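Local atomic coordinates of AmbC (Sorangium cellulosum, PDB entry 5O15), a protein that acts as a bifunctional dehydratase-cyclase domain of a polyketide synthase, probably forming both a double bond and an oxygen heterocycle during ambruticin biosynthesis. Residues V75-A87 with P237-A249. Sequence-based numbering, arbitrary orientation. Where two conformers were deposited one is given.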
# COMPACT_ATOMS: atom_id res chain seq x y z
N VAL A 75 -5.82 4.53 17.90
CA VAL A 75 -7.11 4.32 18.57
C VAL A 75 -7.18 2.99 19.28
O VAL A 75 -8.22 2.67 19.89
CB VAL A 75 -8.32 4.54 17.64
CG1 VAL A 75 -8.16 5.87 16.92
CG2 VAL A 75 -8.49 3.39 16.64
N GLY A 76 -6.12 2.20 19.23
CA GLY A 76 -6.08 0.95 19.96
C GLY A 76 -6.79 -0.19 19.28
O GLY A 76 -7.30 -1.08 19.98
N LEU A 77 -6.85 -0.20 17.95
CA LEU A 77 -7.39 -1.34 17.25
C LEU A 77 -6.30 -2.00 16.42
O LEU A 77 -5.43 -1.30 15.90
CB LEU A 77 -8.55 -0.93 16.33
CG LEU A 77 -9.83 -0.52 17.05
CD1 LEU A 77 -10.86 0.07 16.07
CD2 LEU A 77 -10.41 -1.73 17.79
N PRO A 78 -6.35 -3.32 16.25
CA PRO A 78 -5.20 -4.02 15.65
C PRO A 78 -5.19 -4.09 14.14
O PRO A 78 -4.16 -4.51 13.59
CB PRO A 78 -5.30 -5.42 16.28
CG PRO A 78 -6.75 -5.62 16.53
CD PRO A 78 -7.27 -4.25 16.96
N SER A 79 -6.28 -3.77 13.46
CA SER A 79 -6.35 -4.07 12.04
C SER A 79 -7.20 -3.05 11.28
O SER A 79 -8.13 -2.43 11.85
CB SER A 79 -6.97 -5.45 11.88
OG SER A 79 -6.93 -5.88 10.55
N VAL A 80 -6.87 -2.90 10.00
CA VAL A 80 -7.72 -2.27 9.01
C VAL A 80 -8.59 -3.36 8.43
O VAL A 80 -8.14 -4.18 7.62
CB VAL A 80 -6.89 -1.55 7.95
CG1 VAL A 80 -7.78 -0.90 6.92
CG2 VAL A 80 -5.96 -0.57 8.61
N SER A 81 -9.85 -3.41 8.86
CA SER A 81 -10.75 -4.43 8.38
C SER A 81 -11.10 -4.22 6.91
O SER A 81 -11.13 -5.18 6.13
CB SER A 81 -12.00 -4.39 9.24
OG SER A 81 -13.03 -5.18 8.69
N GLU A 82 -11.37 -2.99 6.50
CA GLU A 82 -11.67 -2.69 5.11
C GLU A 82 -11.15 -1.31 4.78
O GLU A 82 -11.20 -0.42 5.64
CB GLU A 82 -13.18 -2.73 4.82
CG GLU A 82 -13.90 -4.03 5.18
CD GLU A 82 -13.40 -5.24 4.40
OE1 GLU A 82 -12.79 -5.06 3.30
OE2 GLU A 82 -13.60 -6.39 4.88
N LEU A 83 -10.67 -1.14 3.56
CA LEU A 83 -10.26 0.15 3.03
C LEU A 83 -10.65 0.19 1.56
O LEU A 83 -10.33 -0.72 0.80
CB LEU A 83 -8.75 0.36 3.23
CG LEU A 83 -8.23 1.76 2.82
CD1 LEU A 83 -7.00 2.19 3.61
CD2 LEU A 83 -7.96 1.92 1.34
N THR A 84 -11.36 1.24 1.18
CA THR A 84 -11.71 1.52 -0.19
C THR A 84 -11.00 2.80 -0.59
O THR A 84 -10.94 3.74 0.20
CB THR A 84 -13.21 1.70 -0.36
OG1 THR A 84 -13.89 0.52 0.10
CG2 THR A 84 -13.57 1.91 -1.84
N ILE A 85 -10.41 2.79 -1.78
CA ILE A 85 -9.79 3.98 -2.34
C ILE A 85 -10.83 4.66 -3.22
O ILE A 85 -11.36 4.05 -4.15
CB ILE A 85 -8.52 3.64 -3.11
CG1 ILE A 85 -7.53 2.94 -2.16
CG2 ILE A 85 -7.95 4.91 -3.71
CD1 ILE A 85 -6.25 2.49 -2.81
N GLU A 86 -11.11 5.92 -2.95
CA GLU A 86 -12.14 6.65 -3.68
C GLU A 86 -11.58 7.58 -4.74
O GLU A 86 -12.20 7.74 -5.80
CB GLU A 86 -12.99 7.47 -2.72
CG GLU A 86 -13.77 6.65 -1.73
CD GLU A 86 -14.81 7.45 -1.01
OE1 GLU A 86 -14.89 8.69 -1.22
OE2 GLU A 86 -15.55 6.82 -0.25
N ALA A 87 -10.47 8.24 -4.45
CA ALA A 87 -9.83 9.15 -5.40
C ALA A 87 -8.35 9.25 -5.12
O ALA A 87 -7.96 9.31 -3.95
CB ALA A 87 -10.46 10.54 -5.24
N PRO A 237 -3.26 -2.53 -13.68
CA PRO A 237 -4.19 -2.71 -12.54
C PRO A 237 -3.86 -1.72 -11.44
O PRO A 237 -2.73 -1.63 -10.99
CB PRO A 237 -3.93 -4.15 -12.08
CG PRO A 237 -3.25 -4.82 -13.26
CD PRO A 237 -2.45 -3.75 -13.93
N MET A 238 -4.92 -1.07 -10.93
CA MET A 238 -4.83 -0.05 -9.89
C MET A 238 -5.58 -0.56 -8.66
O MET A 238 -6.76 -0.94 -8.76
CB MET A 238 -5.58 1.21 -10.36
CG MET A 238 -5.09 1.90 -11.57
SD MET A 238 -3.92 3.14 -11.12
CE MET A 238 -4.69 4.25 -9.94
N PRO A 239 -4.95 -0.58 -7.49
CA PRO A 239 -5.65 -1.02 -6.27
C PRO A 239 -6.86 -0.15 -5.99
O PRO A 239 -6.77 1.08 -6.05
CB PRO A 239 -4.61 -0.81 -5.18
CG PRO A 239 -3.28 -0.79 -5.91
CD PRO A 239 -3.56 -0.16 -7.22
N PHE A 240 -7.99 -0.78 -5.65
CA PHE A 240 -9.15 -0.03 -5.20
C PHE A 240 -9.70 -0.47 -3.85
O PHE A 240 -10.48 0.27 -3.26
CB PHE A 240 -10.28 -0.02 -6.24
CG PHE A 240 -10.92 -1.35 -6.46
CD1 PHE A 240 -12.02 -1.74 -5.71
CD2 PHE A 240 -10.44 -2.20 -7.45
CE1 PHE A 240 -12.61 -2.96 -5.92
CE2 PHE A 240 -11.03 -3.42 -7.66
CZ PHE A 240 -12.12 -3.80 -6.90
N ALA A 241 -9.27 -1.62 -3.32
CA ALA A 241 -9.79 -2.08 -2.05
C ALA A 241 -8.81 -3.02 -1.38
O ALA A 241 -8.11 -3.77 -2.05
CB ALA A 241 -11.14 -2.76 -2.19
N TRP A 242 -8.78 -2.95 -0.06
CA TRP A 242 -7.98 -3.81 0.80
C TRP A 242 -8.87 -4.32 1.91
O TRP A 242 -9.80 -3.63 2.37
CB TRP A 242 -6.83 -3.04 1.44
CG TRP A 242 -5.85 -2.46 0.49
CD1 TRP A 242 -6.00 -1.36 -0.29
CD2 TRP A 242 -4.54 -2.97 0.21
NE1 TRP A 242 -4.86 -1.14 -1.02
CE2 TRP A 242 -3.95 -2.11 -0.72
CE3 TRP A 242 -3.82 -4.05 0.71
CZ2 TRP A 242 -2.67 -2.31 -1.21
CZ3 TRP A 242 -2.54 -4.26 0.23
CH2 TRP A 242 -1.98 -3.39 -0.74
N SER A 243 -8.58 -5.53 2.38
CA SER A 243 -9.30 -6.13 3.51
C SER A 243 -8.31 -6.74 4.48
O SER A 243 -7.28 -7.29 4.06
CB SER A 243 -10.27 -7.23 3.05
OG SER A 243 -11.22 -6.74 2.12
N ASP A 244 -8.62 -6.67 5.77
CA ASP A 244 -7.92 -7.39 6.80
C ASP A 244 -6.41 -7.17 6.75
O ASP A 244 -5.62 -8.11 6.58
CB ASP A 244 -8.25 -8.87 6.76
CG ASP A 244 -9.67 -9.13 7.15
OD1 ASP A 244 -10.23 -8.41 8.00
OD2 ASP A 244 -10.23 -10.05 6.55
N VAL A 245 -6.00 -5.93 6.91
CA VAL A 245 -4.58 -5.56 6.88
C VAL A 245 -4.13 -5.33 8.32
O VAL A 245 -4.68 -4.44 9.01
CB VAL A 245 -4.33 -4.30 6.06
CG1 VAL A 245 -2.84 -4.08 5.93
CG2 VAL A 245 -4.98 -4.39 4.70
N ALA A 246 -3.18 -6.11 8.79
CA ALA A 246 -2.74 -5.98 10.18
C ALA A 246 -1.22 -6.05 10.20
O ALA A 246 -0.59 -6.88 9.49
CB ALA A 246 -3.30 -7.09 11.04
N LEU A 247 -0.59 -5.18 10.98
CA LEU A 247 0.84 -5.24 11.24
C LEU A 247 1.13 -5.98 12.53
O LEU A 247 0.44 -5.81 13.54
CB LEU A 247 1.49 -3.88 11.41
CG LEU A 247 1.33 -2.91 10.28
CD1 LEU A 247 2.10 -1.63 10.57
CD2 LEU A 247 1.79 -3.51 8.97
N GLU A 248 2.20 -6.75 12.49
CA GLU A 248 2.77 -7.39 13.67
C GLU A 248 4.04 -6.72 14.13
O GLU A 248 4.39 -6.80 15.32
CB GLU A 248 3.11 -8.86 13.38
CG GLU A 248 1.97 -9.69 12.85
CD GLU A 248 0.83 -9.80 13.82
OE1 GLU A 248 1.08 -9.87 15.05
OE2 GLU A 248 -0.33 -9.81 13.35
N ALA A 249 4.76 -6.07 13.21
CA ALA A 249 6.00 -5.41 13.53
C ALA A 249 6.14 -4.18 12.65
O ALA A 249 5.92 -4.27 11.44
CB ALA A 249 7.18 -6.36 13.32
O HOH W 1 -2.06 -3.27 12.44
O HOH W 2 -1.99 -5.75 14.67
O HOH W 3 -9.29 -7.07 10.08
O HOH W 4 -12.68 -7.83 8.70
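Paired L83 and W242 mark the seam of a double hotdog fold, where strand 79-85 of one hotdog runs antiparallel to strand 237-247 of the other, an example of two halves joined edge to edge through the main chain. The strand axes pass within 4.4 Å, at 173°. Backbone bonds come first: L83 and W242 exchange two (W242 N to L83 O 2.8 Å), as do V80 and V245. I85 N donates to F240 O. A G1 bulge at D244 and V245, opposite V80, interrupts the ladder; D244, with positive phi, bonds its N to S81 O from above the carbonyl plane.

Apolar contacts gather on the face carrying V80, L83, W242 and V245, covered by helices 61-75 and 211-225. The L83 and W242 side chains run alongside each other, CD2 of L83 4.2 Å from CD1 of W242. With CG1 of I85 anti to the carbonyl carbon (chi1 -59°), CD1 reaches the edge of the indole near its plane, 4.3 Å from W242 NE1, and rests against P239 O, the proline ring farther off.

The opposite face is mixed: S79, E82, T84 and S243 share it with the methyls of A241 and A246. In one of two conformers modelled for each residue, S243 OG donates to the syn side of E82 OE1 at 2.6 Å, the E82 chain bent at chi2 (-62°).

One water bridges P78 O to L247 N, a second P78 O to L247 O. D244 OD1 accepts from two more, one shared with S81 OG, which also bonds R111, the other accepting from S79 OG at 2.7 Å.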